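Local coordinates for protein flower-specific defensin (Nicotiana alata, PDB 4AAZ) that defends the plant as a secreted antifungal peptide, acting against Fusarium oxysporum and Botrytis cinerea and retarding the growth of Helicoverpa caterpillars, at residues 19-31 / 35-47. Residues are numbered along the deposited sequence; the frame is centred on the assembly and turned at random. Where two conformers were deposited one is given.
With PO4 (phosphate ion), chain F; EDO (1,2-ethanediol), chain D; EDO (1,2-ethanediol), chain C.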
loop_
_atom_site.group_PDB
_atom_site.type_symbol
_atom_site.label_atom_id
_atom_site.label_comp_id
_atom_site.label_asym_id
_atom_site.label_seq_id
_atom_site.Cartn_x
_atom_site.Cartn_y
_atom_site.Cartn_z
ATOM N N PRO A 19 -0.182 -2.764 8.708
ATOM C CA PRO A 19 -1.555 -2.353 8.401
ATOM C C PRO A 19 -1.740 -1.924 6.948
ATOM O O PRO A 19 -2.849 -1.984 6.410
ATOM C CB PRO A 19 -1.789 -1.188 9.354
ATOM C CG PRO A 19 -0.443 -0.636 9.613
ATOM C CD PRO A 19 0.456 -1.859 9.675
ATOM N N CYS A 20 -0.669 -1.442 6.317
ATOM C CA CYS A 20 -0.713 -1.030 4.922
ATOM C C CYS A 20 -0.784 -2.258 4.002
ATOM O O CYS A 20 -1.621 -2.339 3.100
ATOM C CB CYS A 20 0.520 -0.178 4.604
ATOM S SG CYS A 20 0.733 0.182 2.834
ATOM N N ARG A 21 0.089 -3.233 4.227
ATOM C CA ARG A 21 -0.018 -4.489 3.507
ATOM C C ARG A 21 -1.401 -5.113 3.673
ATOM O O ARG A 21 -1.997 -5.594 2.705
ATOM C CB ARG A 21 1.077 -5.459 3.974
ATOM C CG ARG A 21 0.906 -6.874 3.403
ATOM C CD ARG A 21 2.075 -7.815 3.594
ATOM N NE ARG A 21 2.521 -7.813 4.973
ATOM C CZ ARG A 21 3.763 -8.059 5.381
ATOM N NH1 ARG A 21 4.715 -8.402 4.512
ATOM N NH2 ARG A 21 4.063 -7.938 6.666
ATOM N N LYS A 22 -1.926 -5.090 4.888
ATOM C CA LYS A 22 -3.235 -5.684 5.123
ATOM C C LYS A 22 -4.295 -4.971 4.291
ATOM O O LYS A 22 -5.114 -5.616 3.646
ATOM C CB LYS A 22 -3.570 -5.648 6.615
ATOM C CG LYS A 22 -4.924 -6.272 6.987
ATOM C CD LYS A 22 -5.176 -6.146 8.478
ATOM C CE LYS A 22 -6.019 -4.966 8.815
ATOM N NZ LYS A 22 -7.444 -5.244 8.450
ATOM N N ALA A 23 -4.302 -3.645 4.309
ATOM C CA ALA A 23 -5.263 -2.892 3.508
ATOM C C ALA A 23 -5.142 -3.221 2.044
ATOM O O ALA A 23 -6.123 -3.451 1.355
ATOM C CB ALA A 23 -5.050 -1.390 3.751
ATOM N N CYS A 24 -3.917 -3.238 1.536
ATOM C CA CYS A 24 -3.692 -3.517 0.128
ATOM C C CYS A 24 -4.162 -4.899 -0.277
ATOM O O CYS A 24 -4.766 -5.078 -1.336
ATOM C CB CYS A 24 -2.223 -3.305 -0.191
ATOM S SG CYS A 24 -1.742 -1.537 -0.139
ATOM N N ILE A 25 -3.873 -5.888 0.564
ATOM C CA ILE A 25 -4.333 -7.250 0.274
ATOM C C ILE A 25 -5.867 -7.295 0.310
ATOM O O ILE A 25 -6.496 -7.982 -0.497
ATOM C CB ILE A 25 -3.635 -8.279 1.206
ATOM C CG1 ILE A 25 -2.163 -8.317 0.831
ATOM C CG2 ILE A 25 -4.246 -9.654 1.071
ATOM C CD1 ILE A 25 -1.287 -9.178 1.740
ATOM N N SER A 26 -6.488 -6.558 1.229
ATOM C CA SER A 26 -7.948 -6.444 1.309
ATOM C C SER A 26 -8.529 -5.900 0.021
ATOM O O SER A 26 -9.672 -6.196 -0.324
ATOM C CB SER A 26 -8.391 -5.519 2.450
ATOM O OG SER A 26 -8.156 -6.066 3.729
ATOM N N GLU A 27 -7.732 -5.081 -0.687
ATOM C CA GLU A 27 -8.121 -4.436 -1.934
ATOM C C GLU A 27 -7.691 -5.231 -3.168
ATOM O O GLU A 27 -7.802 -4.758 -4.278
ATOM C CB GLU A 27 -7.518 -3.037 -2.002
ATOM C CG GLU A 27 -8.079 -2.077 -0.985
ATOM C CD GLU A 27 -7.362 -0.743 -0.951
ATOM O OE1 GLU A 27 -7.171 -0.117 -2.014
ATOM O OE2 GLU A 27 -6.985 -0.281 0.159
ATOM N N LYS A 28 -7.219 -6.457 -2.944
ATOM C CA LYS A 28 -6.842 -7.388 -4.015
ATOM C C LYS A 28 -5.540 -7.038 -4.713
ATOM O O LYS A 28 -5.297 -7.453 -5.840
ATOM C CB LYS A 28 -7.988 -7.635 -5.000
ATOM C CG LYS A 28 -9.223 -8.222 -4.342
ATOM C CD LYS A 28 -10.358 -8.449 -5.357
ATOM C CE LYS A 28 -11.730 -8.324 -4.704
ATOM N NZ LYS A 28 -12.021 -6.916 -4.237
ATOM N N PHE A 29 -4.674 -6.311 -4.021
ATOM C CA PHE A 29 -3.291 -6.198 -4.413
ATOM C C PHE A 29 -2.519 -7.305 -3.719
ATOM O O PHE A 29 -3.050 -8.021 -2.879
ATOM C CB PHE A 29 -2.752 -4.817 -4.044
ATOM C CG PHE A 29 -3.411 -3.675 -4.781
ATOM C CD1 PHE A 29 -4.539 -3.066 -4.256
ATOM C CD2 PHE A 29 -2.884 -3.209 -5.979
ATOM C CE1 PHE A 29 -5.144 -2.030 -4.903
ATOM C CE2 PHE A 29 -3.476 -2.155 -6.646
ATOM C CZ PHE A 29 -4.616 -1.567 -6.117
ATOM N N THR A 30 -1.242 -7.454 -4.051
ATOM C CA THR A 30 -0.456 -8.519 -3.470
ATOM C C THR A 30 0.473 -8.039 -2.349
ATOM O O THR A 30 0.991 -8.863 -1.599
ATOM C CB THR A 30 0.326 -9.318 -4.520
ATOM O OG1 THR A 30 1.138 -8.443 -5.285
ATOM C CG2 THR A 30 -0.618 -10.025 -5.484
ATOM N N ASP A 31 0.695 -6.734 -2.231
ATOM C CA ASP A 31 1.490 -6.184 -1.138
ATOM C C ASP A 31 1.153 -4.710 -0.974
ATOM O O ASP A 31 0.520 -4.094 -1.848
ATOM C CB ASP A 31 2.997 -6.346 -1.404
ATOM C CG ASP A 31 3.863 -5.956 -0.211
ATOM O OD1 ASP A 31 3.529 -6.380 0.916
ATOM O OD2 ASP A 31 4.889 -5.247 -0.382
ATOM N N SER A 35 5.600 4.832 1.448
ATOM C CA SER A 35 6.538 5.736 0.772
ATOM C C SER A 35 7.283 6.568 1.814
ATOM O O SER A 35 6.887 6.629 2.975
ATOM C CB SER A 35 5.819 6.603 -0.252
ATOM O OG SER A 35 5.043 7.604 0.366
ATOM N N LYS A 36 8.408 7.150 1.410
ATOM C CA LYS A 36 9.277 7.816 2.379
ATOM C C LYS A 36 8.921 9.259 2.651
ATOM O O LYS A 36 9.113 9.743 3.770
ATOM C CB LYS A 36 10.746 7.732 1.953
ATOM C CG LYS A 36 11.338 6.345 2.166
ATOM C CD LYS A 36 12.857 6.353 2.114
ATOM C CE LYS A 36 13.370 6.686 0.717
ATOM N NZ LYS A 36 13.413 5.485 -0.165
ATOM N N ILE A 37 8.410 9.976 1.651
ATOM C CA ILE A 37 8.299 11.412 1.783
ATOM C C ILE A 37 6.868 11.853 2.071
ATOM O O ILE A 37 6.609 12.421 3.124
ATOM C CB ILE A 37 8.918 12.141 0.555
ATOM C CG1 ILE A 37 10.400 11.750 0.421
ATOM C CG2 ILE A 37 8.724 13.636 0.666
ATOM C CD1 ILE A 37 11.226 12.042 1.684
ATOM N N LEU A 38 5.926 11.548 1.178
ATOM C CA LEU A 38 4.530 11.826 1.455
ATOM C C LEU A 38 3.940 10.775 2.417
ATOM O O LEU A 38 2.847 10.958 2.951
ATOM C CB LEU A 38 3.699 11.913 0.169
ATOM C CG LEU A 38 3.956 13.167 -0.682
ATOM C CD1 LEU A 38 3.409 12.988 -2.114
ATOM C CD2 LEU A 38 3.370 14.423 -0.029
ATOM N N ARG A 39 4.665 9.678 2.649
ATOM C CA ARG A 39 4.286 8.659 3.652
ATOM C C ARG A 39 2.887 8.115 3.346
ATOM O O ARG A 39 1.992 8.091 4.183
ATOM C CB ARG A 39 4.448 9.190 5.071
ATOM C CG ARG A 39 5.867 9.716 5.256
ATOM C CD ARG A 39 6.301 9.754 6.677
ATOM N NE ARG A 39 5.681 10.870 7.360
ATOM C CZ ARG A 39 5.938 11.194 8.623
ATOM N NH1 ARG A 39 6.819 10.486 9.310
ATOM N NH2 ARG A 39 5.318 12.224 9.184
ATOM N N ARG A 40 2.746 7.670 2.113
ATOM C CA ARG A 40 1.532 7.053 1.621
ATOM C C ARG A 40 1.643 5.526 1.656
ATOM O O ARG A 40 2.736 4.968 1.520
ATOM C CB ARG A 40 1.296 7.511 0.184
ATOM C CG ARG A 40 1.221 9.035 0.058
ATOM C CD ARG A 40 0.837 9.482 -1.325
ATOM N NE ARG A 40 1.901 9.228 -2.277
ATOM C CZ ARG A 40 1.714 8.964 -3.554
ATOM N NH1 ARG A 40 0.489 8.848 -4.058
ATOM N NH2 ARG A 40 2.761 8.833 -4.350
ATOM N N CYS A 41 0.504 4.850 1.822
ATOM C CA CYS A 41 0.455 3.408 1.641
ATOM C C CYS A 41 0.273 3.105 0.167
ATOM O O CYS A 41 -0.794 3.424 -0.405
ATOM C CB CYS A 41 -0.692 2.855 2.463
ATOM S SG CYS A 41 -0.993 1.090 2.230
ATOM N N LEU A 42 1.316 2.553 -0.448
ATOM C CA LEU A 42 1.288 2.215 -1.860
ATOM C C LEU A 42 1.140 0.725 -2.017
ATOM O O LEU A 42 1.973 -0.058 -1.534
ATOM C CB LEU A 42 2.549 2.709 -2.568
ATOM C CG LEU A 42 2.807 4.212 -2.462
ATOM C CD1 LEU A 42 4.145 4.566 -3.176
ATOM C CD2 LEU A 42 1.659 4.999 -3.045
ATOM N N CYS A 43 0.069 0.333 -2.693
ATOM C CA CYS A 43 -0.170 -1.065 -3.005
ATOM C C CYS A 43 0.537 -1.454 -4.294
ATOM O O CYS A 43 0.694 -0.617 -5.209
ATOM C CB CYS A 43 -1.668 -1.348 -3.176
ATOM S SG CYS A 43 -2.705 -0.814 -1.792
ATOM N N THR A 44 0.935 -2.713 -4.395
ATOM C CA THR A 44 1.542 -3.216 -5.611
ATOM C C THR A 44 0.874 -4.508 -6.058
ATOM O O THR A 44 0.412 -5.306 -5.226
ATOM C CB THR A 44 3.053 -3.456 -5.454
ATOM O OG1 THR A 44 3.312 -4.232 -4.279
ATOM C CG2 THR A 44 3.780 -2.153 -5.342
ATOM N N LYS A 45 0.808 -4.711 -7.372
ATOM C CA LYS A 45 0.402 -6.001 -7.930
ATOM C C LYS A 45 0.976 -6.086 -9.330
ATOM O O LYS A 45 1.352 -5.053 -9.894
ATOM C CB LYS A 45 -1.131 -6.147 -7.944
ATOM C CG LYS A 45 -1.878 -5.215 -8.878
ATOM C CD LYS A 45 -3.379 -5.449 -8.773
ATOM C CE LYS A 45 -4.173 -4.500 -9.636
ATOM N NZ LYS A 45 -5.644 -4.735 -9.469
ATOM N N PRO A 46 1.058 -7.285 -9.907
ATOM C CA PRO A 46 1.557 -7.434 -11.274
ATOM C C PRO A 46 0.711 -6.643 -12.249
ATOM O O PRO A 46 -0.509 -6.557 -12.114
ATOM C CB PRO A 46 1.428 -8.939 -11.537
ATOM C CG PRO A 46 1.582 -9.553 -10.153
ATOM C CD PRO A 46 0.808 -8.589 -9.266
ATOM N N CYS A 47 1.363 -6.079 -13.252
ATOM C CA CYS A 47 0.692 -5.312 -14.285
ATOM C C CYS A 47 1.389 -5.460 -15.623
ATOM O O CYS A 47 2.405 -6.172 -15.688
ATOM C CB CYS A 47 0.643 -3.855 -13.923
ATOM S SG CYS A 47 2.258 -3.058 -13.839
ATOM O OXT CYS A 47 0.924 -4.899 -16.629
HETATM P P PO4 F . 5.841 9.703 -2.381
HETATM O O1 PO4 F . 4.631 9.171 -1.690
HETATM O O2 PO4 F . 6.850 8.616 -2.675
HETATM O O3 PO4 F . 5.367 10.171 -3.732
HETATM O O4 PO4 F . 6.450 10.760 -1.570
HETATM C C1 EDO D . 3.988 13.585 4.902
HETATM O O1 EDO D . 3.983 12.958 6.185
HETATM C C2 EDO D . 2.544 13.703 4.450
HETATM O O2 EDO D . 1.817 14.364 5.504
HETATM C C1 EDO C . 6.854 -9.622 1.540
HETATM O O1 EDO C . 6.489 -11.022 1.385
HETATM C C2 EDO C . 5.829 -8.717 0.865
HETATM O O2 EDO C . 4.620 -8.741 1.614
HETATM O O HOH W 1 -6.863 -4.361 -7.014
HETATM O O HOH W 2 -6.644 -7.857 -8.545
HETATM O O HOH W 3 3.368 -6.871 -4.795
HETATM O O HOH W 4 4.051 -3.027 -1.940
#
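The cysteine-stabilised alpha-beta motif of plant defensins joins helix 17-26 to the central strand 41-46 through two disulfides. Cys-20 and Cys-24, one helical turn apart, bond to Cys-41 and Cys-43, whose side chains share one face of the strand. The bridges have opposite hands: chi3 is 91° for Cys-20 to Cys-41 and -78° for Cys-24 to Cys-43. Cys-24 SG lies 3.6 Å from Cys-41 SG.

A Schellman motif at Lys-28 ends the helix and turns the chain back to the sheet. Phe-29 CG lies anti to its carbonyl carbon (chi1 -65°), which brings the ring against the Cys-43 end of the second disulfide. Cys-43 CB sits over one face, 3.5 Å from the centroid of the Phe-29 ring; its SG stands oblique. The extended Lys-45 chain runs obliquely to the ring, CD 3.6 Å from Phe-29 CD2, and its NZ makes an off-centre cation-pi contact on the opposite face. Water 1 links this NZ to Glu-27 O.

Thr-30 and Asp-31 face Thr-44 in a classic beta bulge. Thr-44 O accepts from Thr-30 N at 3.0 Å and, weakly, from Asp-31 N. Thr-44 N returns a bond of 2.9 Å to Asp-31 O.

In the loop before the strand, Arg-40, Ser-35 and Leu-38 N hold a phosphate, probably from the crystallisation liquor. Water 4 donates to Asp-31 OD2 and lies 2.7 Å from Thr-44 OG1.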